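Local coordinates for protein MgGH51 (Meripilus giganteus, PDB 6ZPV) that hydrolyses alpha-L-arabinofuranosidic bonds as a fungal GH51 arabinofuranosidase, probably releasing arabinose from plant cell-wall polysaccharides such as arabinoxylan, at residues N80-S85 with V94-E99; P255-V258 with V264-D267; F413-F418 with D472-A477; Y479-Q484 with T489-D494. One frame throughout, in Å; residues are numbered along the deposited sequence. Where two conformers were deposited one is given.

Contact 1 of 4, residues N80-S85 with V94-E99; sequences NSLQFS and VGFTNE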
loop_
_atom_site.group_PDB
_atom_site.type_symbol
_atom_site.label_atom_id
_atom_site.label_comp_id
_atom_site.label_asym_id
_atom_site.label_seq_id
_atom_site.Cartn_x
_atom_site.Cartn_y
_atom_site.Cartn_z
ATOM N N ASN A 80 7.429 -7.924 -25.734
ATOM C CA ASN A 80 8.711 -7.254 -25.934
ATOM C C ASN A 80 9.833 -8.065 -25.333
ATOM O O ASN A 80 9.701 -8.679 -24.303
ATOM C CB ASN A 80 8.648 -5.863 -25.287
ATOM C CG ASN A 80 7.652 -4.916 -25.944
ATOM O OD1 ASN A 80 7.381 -5.035 -27.153
ATOM N ND2 ASN A 80 7.130 -3.973 -25.133
ATOM N N SER A 81 10.985 -7.993 -26.010
ATOM C CA SER A 81 12.236 -8.609 -25.590
ATOM C C SER A 81 13.378 -7.601 -25.610
ATOM O O SER A 81 13.333 -6.639 -26.406
ATOM C CB SER A 81 12.624 -9.792 -26.480
ATOM O OG SER A 81 11.654 -10.805 -26.392
ATOM N N LEU A 82 14.399 -7.841 -24.802
ATOM C CA LEU A 82 15.668 -7.113 -24.891
ATOM C C LEU A 82 16.538 -7.857 -25.915
ATOM O O LEU A 82 16.939 -8.999 -25.671
ATOM C CB LEU A 82 16.314 -7.028 -23.524
ATOM C CG LEU A 82 17.631 -6.303 -23.461
ATOM C CD1 LEU A 82 17.446 -4.811 -23.746
ATOM C CD2 LEU A 82 18.290 -6.515 -22.101
ATOM N N GLN A 83 16.872 -7.177 -26.985
ATOM C CA GLN A 83 17.815 -7.688 -27.978
ATOM C C GLN A 83 19.219 -7.179 -27.590
ATOM O O GLN A 83 19.470 -5.956 -27.590
ATOM C CB GLN A 83 17.426 -7.187 -29.367
ATOM C CG GLN A 83 18.383 -7.663 -30.439
ATOM C CD GLN A 83 18.002 -7.017 -31.751
ATOM O OE1 GLN A 83 17.285 -7.653 -32.563
ATOM N NE2 GLN A 83 18.366 -5.732 -31.897
ATOM N N PHE A 84 20.082 -8.119 -27.262
ATOM C CA PHE A 84 21.474 -7.908 -26.818
ATOM C C PHE A 84 22.444 -8.404 -27.874
ATOM O O PHE A 84 22.400 -9.552 -28.256
ATOM C CB PHE A 84 21.694 -8.664 -25.503
ATOM C CG PHE A 84 23.132 -8.857 -25.098
ATOM C CD1 PHE A 84 23.934 -7.785 -24.730
ATOM C CD2 PHE A 84 23.703 -10.106 -25.117
ATOM C CE1 PHE A 84 25.252 -7.981 -24.359
ATOM C CE2 PHE A 84 25.033 -10.307 -24.716
ATOM C CZ PHE A 84 25.788 -9.226 -24.316
ATOM N N SER A 85 23.322 -7.528 -28.342
ATOM C CA SER A 85 24.321 -7.913 -29.363
ATOM C C SER A 85 25.719 -7.501 -28.890
ATOM O O SER A 85 25.883 -6.406 -28.311
ATOM C CB SER A 85 24.010 -7.282 -30.695
ATOM O OG SER A 85 22.759 -7.751 -31.188
ATOM N N VAL A 94 30.880 -8.311 -21.191
ATOM C CA VAL A 94 29.968 -7.537 -22.082
ATOM C C VAL A 94 28.559 -7.935 -21.680
ATOM O O VAL A 94 28.307 -9.137 -21.489
ATOM C CB VAL A 94 30.300 -7.759 -23.582
ATOM C CG1 VAL A 94 29.325 -6.982 -24.463
ATOM C CG2 VAL A 94 31.760 -7.399 -23.936
ATOM N N GLY A 95 27.619 -7.006 -21.575
ATOM C CA GLY A 95 26.305 -7.320 -21.079
ATOM C C GLY A 95 25.559 -6.082 -20.749
ATOM O O GLY A 95 25.612 -5.110 -21.510
ATOM N N PHE A 96 24.817 -6.116 -19.631
ATOM C CA PHE A 96 23.936 -4.983 -19.307
ATOM C C PHE A 96 23.623 -5.032 -17.803
ATOM O O PHE A 96 23.746 -6.067 -17.158
ATOM C CB PHE A 96 22.678 -5.008 -20.179
ATOM C CG PHE A 96 22.038 -6.359 -20.264
ATOM C CD1 PHE A 96 21.079 -6.781 -19.350
ATOM C CD2 PHE A 96 22.352 -7.231 -21.323
ATOM C CE1 PHE A 96 20.519 -8.027 -19.460
ATOM C CE2 PHE A 96 21.797 -8.484 -21.405
ATOM C CZ PHE A 96 20.875 -8.875 -20.473
ATOM N N THR A 97 23.209 -3.882 -17.293
ATOM C CA THR A 97 22.771 -3.682 -15.917
ATOM C C THR A 97 21.313 -3.222 -15.849
ATOM O O THR A 97 20.816 -2.610 -16.794
ATOM C CB THR A 97 23.683 -2.722 -15.142
ATOM O OG1 THR A 97 23.633 -1.448 -15.780
ATOM C CG2 THR A 97 25.100 -3.210 -15.016
ATOM N N ASN A 98 20.735 -3.485 -14.685
ATOM C CA ASN A 98 19.462 -2.868 -14.287
ATOM C C ASN A 98 19.743 -2.105 -12.987
ATOM O O ASN A 98 20.250 -2.716 -12.021
ATOM C CB ASN A 98 18.356 -3.914 -14.057
ATOM C CG ASN A 98 16.986 -3.303 -13.840
ATOM O OD1 ASN A 98 16.710 -2.804 -12.730
ATOM N ND2 ASN A 98 16.148 -3.360 -14.860
ATOM N N GLU A 99 19.391 -0.824 -12.949
ATOM C CA GLU A 99 19.703 0.042 -11.808
ATOM C C GLU A 99 18.702 -0.137 -10.673
ATOM O O GLU A 99 18.827 0.582 -9.651
ATOM C CB GLU A 99 19.737 1.504 -12.275
ATOM C CG GLU A 99 18.373 2.057 -12.681
ATOM C CD GLU A 99 18.393 3.483 -13.174
ATOM O OE1 GLU A 99 17.885 4.360 -12.440
ATOM O OE2 GLU A 99 18.964 3.775 -14.239
#
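Leu82 and Phe96 reach toward each other from opposite sides of a buried interface. The methyl CD2 of Leu82 stands over the middle of the Phe96 ring, 3.8 Å from its centroid, in a CH-pi contact. The same ring turns its edge to Phe84: Phe96 CD2 lies 3.8 Å from Phe84 CD1, while Phe96 CE2 sits over the Phe84 face. The pair is T-shaped, with centroids 5.5 Å apart and planes at 69°. Phe96 can serve both neighbours because its CG lies between the backbone N and the carbonyl carbon (chi1 46°), which brings the ring out between Leu82 and Phe84.

The tightest approach is that of Phe84 to the opposite backbone, where its CE1 comes within 3.5 Å of Gly95 CA. Glycine suits this place: its phi of 166° is one that residues with a CB rarely adopt. Farther along, the fit relaxes, and Phe84 CZ stays 3.8 Å from Val94 O. The other face of strand 80-85 takes no part in the contact, and on it the polar residues Gln83 and Ser85 are partly exposed to solvent.

No hydrogen bond joins the two strands, whose axes pass 8.2 Å apart, because each belongs to a different sheet. Phe192 packs edge-to-face with Phe96, while from strand 174-181 Ile180 touches Phe84 and Val178 touches Phe96. Apolar residues alternating inward from two facing five-stranded antiparallel sheets are characteristic of the hydrophobic core of a beta-sandwich domain.

Contact 2 of 4, residues P255-V258 with V264-D267; sequences PGRV and VNTD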
loop_
_atom_site.group_PDB
_atom_site.type_symbol
_atom_site.label_atom_id
_atom_site.label_comp_id
_atom_site.label_asym_id
_atom_site.label_seq_id
_atom_site.Cartn_x
_atom_site.Cartn_y
_atom_site.Cartn_z
ATOM N N PRO A 255 0.089 -9.244 -18.312
ATOM C CA PRO A 255 0.567 -8.256 -19.269
ATOM C C PRO A 255 1.007 -6.949 -18.672
ATOM O O PRO A 255 1.719 -6.160 -19.346
ATOM C CB PRO A 255 -0.639 -8.073 -20.213
ATOM C CG PRO A 255 -1.842 -8.393 -19.311
ATOM C CD PRO A 255 -1.330 -9.550 -18.507
ATOM N N GLY A 256 0.602 -6.650 -17.438
ATOM C CA GLY A 256 0.820 -5.342 -16.864
ATOM C C GLY A 256 -0.131 -4.313 -17.410
ATOM O O GLY A 256 -0.854 -4.598 -18.386
ATOM N N ARG A 257 -0.107 -3.088 -16.856
ATOM C CA ARG A 257 -0.985 -2.026 -17.321
ATOM C C ARG A 257 -0.342 -0.712 -16.937
ATOM O O ARG A 257 0.353 -0.599 -15.912
ATOM C CB ARG A 257 -2.407 -2.136 -16.732
ATOM C CG ARG A 257 -2.492 -2.247 -15.213
ATOM C CD ARG A 257 -3.928 -2.240 -14.733
ATOM N NE ARG A 257 -4.551 -0.920 -14.792
ATOM C CZ ARG A 257 -4.639 -0.072 -13.794
ATOM N NH1 ARG A 257 -4.064 -0.284 -12.614
ATOM N NH2 ARG A 257 -5.316 1.052 -13.978
ATOM N N VAL A 258 -0.652 0.308 -17.716
ATOM C CA VAL A 258 -0.344 1.685 -17.339
ATOM C C VAL A 258 -1.309 2.102 -16.252
ATOM O O VAL A 258 -2.511 2.076 -16.474
ATOM C CB VAL A 258 -0.389 2.616 -18.547
ATOM C CG1 VAL A 258 -0.125 4.053 -18.104
ATOM C CG2 VAL A 258 0.625 2.164 -19.630
ATOM N N VAL A 264 4.194 2.287 -15.473
ATOM C CA VAL A 264 3.711 0.921 -15.710
ATOM C C VAL A 264 3.654 0.132 -14.410
ATOM O O VAL A 264 4.621 0.126 -13.647
ATOM C CB VAL A 264 4.589 0.204 -16.750
ATOM C CG1 VAL A 264 4.192 -1.227 -16.925
ATOM C CG2 VAL A 264 4.544 0.949 -18.072
ATOM N N ASN A 265 2.536 -0.563 -14.210
ATOM C CA ASN A 265 2.426 -1.592 -13.186
ATOM C C ASN A 265 2.676 -2.948 -13.830
ATOM O O ASN A 265 2.078 -3.300 -14.825
ATOM C CB ASN A 265 1.037 -1.585 -12.562
ATOM C CG ASN A 265 0.645 -0.427 -11.703
ATOM O OD1 ASN A 265 -0.283 -0.592 -10.875
ATOM N ND2 ASN A 265 1.249 0.749 -11.849
ATOM N N THR A 266 3.547 -3.743 -13.181
ATOM C CA THR A 266 3.804 -5.108 -13.650
ATOM C C THR A 266 2.606 -6.035 -13.396
ATOM O O THR A 266 2.511 -7.072 -14.076
ATOM C CB THR A 266 5.017 -5.713 -12.971
ATOM O OG1 THR A 266 4.767 -5.948 -11.563
ATOM C CG2 THR A 266 6.296 -4.926 -13.174
ATOM N N ASP A 267 1.793 -5.705 -12.392
ATOM C CA ASP A 267 0.764 -6.606 -11.839
ATOM C C ASP A 267 1.394 -7.844 -11.211
ATOM O O ASP A 267 0.660 -8.820 -10.939
ATOM C CB ASP A 267 -0.364 -6.866 -12.827
ATOM C CG ASP A 267 -1.360 -5.707 -12.945
ATOM O OD1 ASP A 267 -1.444 -4.920 -11.960
ATOM O OD2 ASP A 267 -2.060 -5.655 -13.975
HETATM O O HOH W 1 -1.525 -7.521 -15.870
HETATM O O HOH W 2 -2.350 -2.374 -11.710
#
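A short antiparallel beta hairpin is formed by strands 257-258 and 264-265, with Arg257 and Asn265 as its hydrogen-bonded pair. Arg257 N gives its proton to Asn265 O at 3.0 Å, and Asn265 N returns the bond to Arg257 O at 2.8 Å. Val258 and Val264 make the next, non-hydrogen-bonded pair, their CG2 methyls 4.4 Å apart on the face opposite to Arg257 and Asn265. Gly256 runs close against the second strand, its CA 3.1 Å from Asn265 O. Any CB there would collide with that oxygen, and the positive phi of 76° also suits a residue without a side chain.

The polar face is organised by water. Arg257 and Asn265 run side by side, but Arg257 NH1 and Asn265 OD1 remain too far apart to bond directly. Arg257 CG, between backbone N and carbonyl carbon (chi1 53°), comes 3.7 Å from Asp267 OD2. A water at the guanidinium edge, in its plane, accepts from Arg257 NH1 at 2.9 Å and donates both to Asn265 OD1 and to Asp267 OD1, the latter at 2.7 Å. It bridges a cation to a carboxylate whose opposite charge probably adds a longer-range attraction. A second water accepts from Gly256 N and donates to Asp267 OD2, 2.7 Å away, so both carboxylate oxygens are tied to the first strand through solvent.

Arg257 also binds the carbonyls of Thr240 and Asn232 and forms a salt bridge with Asp260, while Asn232 ND2 holds Asn265 OD1. Thr266 OG1 reaches Asp30 on helix 29-33. The hairpin lies within the connection from barrel strand 224-227 to helix 271-281.

Contact 3 of 4, residues F413-F418 with D472-A477; sequences FYYDGF and DIVFAA
The Tyr415 ring is covered on both faces: Val474 CG2 stands 3.5 Å above its plane on one, offset toward the rim, and Tyr414 CD2 lies over the centre of the other. Tyr415 CD1 in turn sits over the centre of the Phe418 ring, and Tyr415 CG meets the Tyr414 ring at its edge, so three aromatic side chains are interlocked. The Val474 methyl is 3.6 Å from the Tyr415 centroid, a close CH-pi contact for which a compact branched residue is well shaped.

Ile473 fills the neighbouring place. With CG1 between the backbone N and the carbonyl carbon (chi1 67°), its chain carries CD1 to within 3.5 Å of Phe418 CB and 4.2 Å of Tyr415 CD1. A type I turn from Tyr415 to Phe418, closed by Phe418 N bonding to Tyr415 O, brings these two aromatics to the same partner.

Tyr415 OH hydrogen-bonds to Glu427. Replacing Tyr415 by alanine would probably uncover the Val474 methyl, open a gap against Tyr414 and leave Glu427 without this partner.

The contact packs the loop before strand 424-432 against the start of adjacent strand 474-479, at the N-terminal rim of the (beta/alpha)8 barrel.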
loop_
_atom_site.group_PDB
_atom_site.type_symbol
_atom_site.label_atom_id
_atom_site.label_comp_id
_atom_site.label_asym_id
_atom_site.label_seq_id
_atom_site.Cartn_x
_atom_site.Cartn_y
_atom_site.Cartn_z
ATOM N N PHE A 413 -15.954 16.801 15.407
ATOM C CA PHE A 413 -17.375 16.484 15.596
ATOM C C PHE A 413 -18.088 16.212 14.282
ATOM O O PHE A 413 -19.333 16.185 14.256
ATOM C CB PHE A 413 -18.067 17.560 16.443
ATOM C CG PHE A 413 -17.733 17.514 17.910
ATOM C CD1 PHE A 413 -16.500 17.877 18.373
ATOM C CD2 PHE A 413 -18.682 17.074 18.827
ATOM C CE1 PHE A 413 -16.211 17.819 19.717
ATOM C CE2 PHE A 413 -18.364 17.010 20.173
ATOM C CZ PHE A 413 -17.113 17.363 20.631
ATOM N N TYR A 414 -17.357 15.881 13.228
ATOM C CA TYR A 414 -17.937 15.621 11.899
ATOM C C TYR A 414 -19.115 14.652 12.004
ATOM O O TYR A 414 -20.163 14.867 11.365
ATOM C CB TYR A 414 -16.863 15.082 10.955
ATOM C CG TYR A 414 -17.342 14.883 9.543
ATOM C CD1 TYR A 414 -17.270 15.908 8.612
ATOM C CD2 TYR A 414 -17.847 13.699 9.103
ATOM C CE1 TYR A 414 -17.707 15.730 7.301
ATOM C CE2 TYR A 414 -18.253 13.518 7.785
ATOM C CZ TYR A 414 -18.230 14.528 6.906
ATOM O OH TYR A 414 -18.634 14.301 5.578
ATOM N N TYR A 415 -18.955 13.546 12.721
ATOM C CA TYR A 415 -19.964 12.464 12.754
ATOM C C TYR A 415 -20.974 12.580 13.896
ATOM O O TYR A 415 -21.973 11.829 13.904
ATOM C CB TYR A 415 -19.319 11.086 12.742
ATOM C CG TYR A 415 -18.738 10.687 11.402
ATOM C CD1 TYR A 415 -19.580 10.292 10.371
ATOM C CD2 TYR A 415 -17.388 10.716 11.151
ATOM C CE1 TYR A 415 -19.074 9.969 9.117
ATOM C CE2 TYR A 415 -16.877 10.377 9.925
ATOM C CZ TYR A 415 -17.701 9.963 8.904
ATOM O OH TYR A 415 -17.296 9.610 7.641
ATOM N N ASP A 416 -20.772 13.497 14.845
ATOM C CA ASP A 416 -21.656 13.512 16.036
ATOM C C ASP A 416 -23.117 13.775 15.667
ATOM O O ASP A 416 -23.986 13.239 16.387
ATOM C CB ASP A 416 -21.173 14.514 17.058
ATOM C CG ASP A 416 -19.909 14.034 17.720
ATOM O OD1 ASP A 416 -18.820 14.040 17.070
ATOM O OD2 ASP A 416 -19.948 13.619 18.916
ATOM N N GLY A 417 -23.371 14.642 14.698
ATOM C CA GLY A 417 -24.734 14.985 14.335
ATOM C C GLY A 417 -25.338 14.077 13.291
ATOM O O GLY A 417 -26.507 14.348 12.891
ATOM N N PHE A 418 -24.622 13.050 12.817
ATOM C CA PHE A 418 -25.205 12.150 11.827
ATOM C C PHE A 418 -26.325 11.358 12.447
ATOM O O PHE A 418 -26.318 11.010 13.655
ATOM C CB PHE A 418 -24.181 11.145 11.282
ATOM C CG PHE A 418 -23.319 11.617 10.118
ATOM C CD1 PHE A 418 -22.682 12.855 10.099
ATOM C CD2 PHE A 418 -23.127 10.772 9.034
ATOM C CE1 PHE A 418 -21.943 13.267 9.011
ATOM C CE2 PHE A 418 -22.359 11.181 7.957
ATOM C CZ PHE A 418 -21.780 12.429 7.941
ATOM N N ASP A 472 -19.933 3.870 16.744
ATOM C CA ASP A 472 -21.208 3.184 16.544
ATOM C C ASP A 472 -21.596 3.213 15.083
ATOM O O ASP A 472 -22.242 2.256 14.613
ATOM C CB ASP A 472 -22.293 3.752 17.457
ATOM C CG ASP A 472 -22.602 5.228 17.283
ATOM O OD1 ASP A 472 -21.634 6.008 17.110
ATOM O OD2 ASP A 472 -23.787 5.568 17.391
ATOM N N ILE A 473 -21.268 4.270 14.349
ATOM C CA ILE A 473 -21.571 4.396 12.905
ATOM C C ILE A 473 -20.296 4.414 12.046
ATOM O O ILE A 473 -20.399 4.077 10.859
ATOM C CB ILE A 473 -22.484 5.592 12.598
ATOM C CG1 ILE A 473 -21.823 6.938 12.867
ATOM C CG2 ILE A 473 -23.822 5.403 13.265
ATOM C CD1 ILE A 473 -22.602 8.145 12.333
ATOM N N VAL A 474 -19.151 4.869 12.537
ATOM C CA VAL A 474 -17.886 4.815 11.807
ATOM C C VAL A 474 -17.275 3.440 12.030
ATOM O O VAL A 474 -16.939 3.109 13.189
ATOM C CB VAL A 474 -16.917 5.927 12.230
ATOM C CG1 VAL A 474 -15.593 5.763 11.455
ATOM C CG2 VAL A 474 -17.501 7.306 12.032
ATOM N N PHE A 475 -17.178 2.619 10.988
ATOM C CA PHE A 475 -16.691 1.262 11.164
ATOM C C PHE A 475 -15.232 1.073 10.778
ATOM O O PHE A 475 -14.643 0.044 11.157
ATOM C CB PHE A 475 -17.561 0.205 10.458
ATOM C CG PHE A 475 -17.390 0.063 8.981
ATOM C CD1 PHE A 475 -17.974 0.982 8.082
ATOM C CD2 PHE A 475 -16.607 -0.933 8.437
ATOM C CE1 PHE A 475 -17.851 0.835 6.716
ATOM C CE2 PHE A 475 -16.502 -1.081 7.059
ATOM C CZ PHE A 475 -17.107 -0.179 6.207
ATOM N N ALA A 476 -14.636 2.003 10.043
ATOM C CA ALA A 476 -13.294 1.804 9.473
ATOM C C ALA A 476 -12.758 3.173 9.057
ATOM O O ALA A 476 -13.528 4.040 8.599
ATOM C CB ALA A 476 -13.410 0.874 8.279
ATOM N N ALA A 477 -11.448 3.340 9.133
ATOM C CA ALA A 477 -10.773 4.601 8.802
ATOM C C ALA A 477 -9.339 4.298 8.416
ATOM O O ALA A 477 -8.644 3.572 9.138
ATOM C CB ALA A 477 -10.841 5.529 9.967
#

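Contact 4 of 4, residues Y479-Q484 with T489-D494; sequences YAPLLQ and TQWTPD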
loop_
_atom_site.group_PDB
_atom_site.type_symbol
_atom_site.label_atom_id
_atom_site.label_comp_id
_atom_site.label_asym_id
_atom_site.label_seq_id
_atom_site.Cartn_x
_atom_site.Cartn_y
_atom_site.Cartn_z
ATOM N N TYR A 479 -5.714 6.366 6.716
ATOM C CA TYR A 479 -4.907 7.464 6.143
ATOM C C TYR A 479 -4.571 7.156 4.677
ATOM O O TYR A 479 -4.431 5.978 4.315
ATOM C CB TYR A 479 -3.607 7.590 6.964
ATOM C CG TYR A 479 -2.688 8.747 6.639
ATOM C CD1 TYR A 479 -1.830 8.747 5.565
ATOM C CD2 TYR A 479 -2.687 9.867 7.468
ATOM C CE1 TYR A 479 -0.969 9.798 5.284
ATOM C CE2 TYR A 479 -1.807 10.907 7.211
ATOM C CZ TYR A 479 -0.944 10.891 6.131
ATOM O OH TYR A 479 -0.065 11.920 5.833
ATOM N N ALA A 480 -4.369 8.184 3.868
ATOM C CA ALA A 480 -3.860 7.917 2.514
ATOM C C ALA A 480 -3.007 9.042 2.008
ATOM O O ALA A 480 -3.299 10.216 2.333
ATOM C CB ALA A 480 -4.988 7.653 1.552
ATOM N N PRO A 481 -2.023 8.768 1.126
ATOM C CA PRO A 481 -1.530 7.438 0.791
ATOM C C PRO A 481 -0.709 6.814 1.932
ATOM O O PRO A 481 -0.141 7.489 2.803
ATOM C CB PRO A 481 -0.596 7.671 -0.431
ATOM C CG PRO A 481 -1.017 9.010 -0.939
ATOM C CD PRO A 481 -1.432 9.809 0.286
ATOM N N LEU A 482 -0.583 5.478 1.851
ATOM C CA LEU A 482 0.158 4.662 2.807
ATOM C C LEU A 482 1.658 4.784 2.618
ATOM O O LEU A 482 2.369 4.851 3.637
ATOM C CB LEU A 482 -0.315 3.238 2.637
ATOM C CG LEU A 482 0.251 2.207 3.614
ATOM C CD1 LEU A 482 -0.086 2.541 5.050
ATOM C CD2 LEU A 482 -0.235 0.832 3.250
ATOM N N LEU A 483 2.123 4.711 1.364
ATOM C CA LEU A 483 3.533 4.449 1.094
ATOM C C LEU A 483 4.102 5.433 0.092
ATOM O O LEU A 483 3.405 5.879 -0.851
ATOM C CB LEU A 483 3.709 3.016 0.575
ATOM C CG LEU A 483 3.635 1.936 1.645
ATOM C CD1 LEU A 483 3.509 0.565 1.081
ATOM C CD2 LEU A 483 4.846 1.989 2.548
ATOM N N GLN A 484 5.403 5.670 0.207
ATOM C CA GLN A 484 6.139 6.588 -0.676
ATOM C C GLN A 484 7.580 6.157 -0.906
ATOM O O GLN A 484 8.384 6.156 0.046
ATOM C CB GLN A 484 6.159 7.983 -0.083
ATOM C CG GLN A 484 7.012 8.992 -0.825
ATOM C CD GLN A 484 7.311 10.254 -0.024
ATOM O OE1 GLN A 484 7.145 10.308 1.176
ATOM N NE2 GLN A 484 7.799 11.256 -0.731
ATOM N N THR A 489 8.031 10.133 -6.366
ATOM C CA THR A 489 6.855 10.614 -5.646
ATOM C C THR A 489 5.889 11.393 -6.536
ATOM O O THR A 489 6.340 12.321 -7.234
ATOM C CB THR A 489 7.321 11.481 -4.478
ATOM O OG1 THR A 489 8.050 10.662 -3.539
ATOM C CG2 THR A 489 6.154 12.117 -3.769
ATOM N N GLN A 490 4.628 11.010 -6.503
ATOM C CA GLN A 490 3.535 11.722 -7.176
ATOM C C GLN A 490 2.571 12.445 -6.216
ATOM O O GLN A 490 1.822 13.278 -6.671
ATOM C CB GLN A 490 2.774 10.827 -8.125
ATOM C CG GLN A 490 3.646 10.158 -9.192
ATOM C CD GLN A 490 4.455 8.972 -8.729
ATOM O OE1 GLN A 490 3.866 8.107 -8.088
ATOM N NE2 GLN A 490 5.758 8.946 -9.076
ATOM N N TRP A 491 2.657 12.152 -4.938
ATOM C CA TRP A 491 1.746 12.746 -3.939
ATOM C C TRP A 491 2.445 12.787 -2.576
ATOM O O TRP A 491 3.079 11.765 -2.246
ATOM C CB TRP A 491 0.473 11.940 -3.815
ATOM C CG TRP A 491 -0.574 12.453 -2.884
ATOM C CD1 TRP A 491 -0.585 12.416 -1.533
ATOM C CD2 TRP A 491 -1.774 13.169 -3.250
ATOM N NE1 TRP A 491 -1.728 12.948 -1.025
ATOM C CE2 TRP A 491 -2.475 13.438 -2.066
ATOM C CE3 TRP A 491 -2.276 13.683 -4.451
ATOM C CZ2 TRP A 491 -3.718 14.101 -2.047
ATOM C CZ3 TRP A 491 -3.503 14.345 -4.471
ATOM C CH2 TRP A 491 -4.177 14.552 -3.260
ATOM N N THR A 492 2.325 13.872 -1.837
ATOM C CA THR A 492 2.752 13.961 -0.443
ATOM C C THR A 492 1.614 14.610 0.325
ATOM O O THR A 492 0.783 15.316 -0.238
ATOM C CB THR A 492 4.026 14.789 -0.294
ATOM O OG1 THR A 492 3.760 16.174 -0.609
ATOM C CG2 THR A 492 5.154 14.285 -1.182
ATOM N N PRO A 493 1.612 14.510 1.659
ATOM C CA PRO A 493 2.450 13.627 2.461
ATOM C C PRO A 493 1.926 12.181 2.458
ATOM O O PRO A 493 0.789 11.914 2.097
ATOM C CB PRO A 493 2.307 14.247 3.860
ATOM C CG PRO A 493 0.890 14.722 3.897
ATOM C CD PRO A 493 0.647 15.226 2.479
ATOM N N ASP A 494 2.801 11.268 2.857
ATOM C CA ASP A 494 2.525 9.827 2.884
ATOM C C ASP A 494 2.841 9.219 4.241
ATOM O O ASP A 494 3.724 9.740 4.944
ATOM C CB ASP A 494 3.327 9.162 1.761
ATOM C CG ASP A 494 3.051 9.798 0.430
ATOM O OD1 ASP A 494 1.965 9.621 -0.114
ATOM O OD2 ASP A 494 3.990 10.586 -0.049
HETATM O O HOH W 3 -1.886 12.681 1.829
HETATM O O HOH W 4 5.536 12.153 2.544
#
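Gln484 CG is anti to the backbone N (chi1 174°) and the chain stays extended beyond it, carrying the amide across to Thr489; Asp494 turns its CG beside its own backbone N (chi1 -54°), laying the carboxylate across the Gln484 stem. Gln484 NE2 donates to Thr489 OG1 at 2.9 Å, nearly straight at 170° and in the amide plane. Gln484 OE1 hydrogen-bonds to Ser497 OG, and a water 2.8 Å from this OE1 accepts from Asp494 N and may donate to OE1. A leucine in place of Gln484 would probably leave Thr489 OG1 without its donor and Ser497 OG without this partner.

Two prolines, each after a cis peptide, shape the other end. Pro481 CD packs 3.3 Å from Trp491 CD1, the two side chains crossing at about a right angle, and Pro481 CG approaches Asp494 OD1. Pro493 CG touches Tyr479 OH at 3.5 Å. A water accepts from Trp491 NE1 and donates to Ala480 O and Pro493 O, so one molecule ties both segments together.

Arg448 makes a cation-pi contact with Trp491. The chain leaves the last strand of the (beta/alpha)8 barrel, 474-479, and 489-494 is the return loop between the parallel strands 483-485 and 496-498, at the C-terminal end of the barrel, where active sites of this fold lie.

Contacts 1 and 3 are buried and apolar, built on ring faces and methyls without a hydrogen bond across, yet they lie about 55 Å apart between centres, on opposite sides of the chain's centre. Contact 1 belongs to the beta-sandwich, contact 3 to the N-terminal rim of the barrel. Contacts 2 and 4 are loops linking or leaving barrel strands and rely on bridging waters. Contact 2 is only partly buried and carries backbone ladder bonds, whereas contact 4, whose centre is about 9 Å from that of the chain, is buried and uses a side-chain bond. Contacts 3 and 4 adjoin in the sequence, contact 3 on strand 474-479 and contact 4 in the chain that follows it.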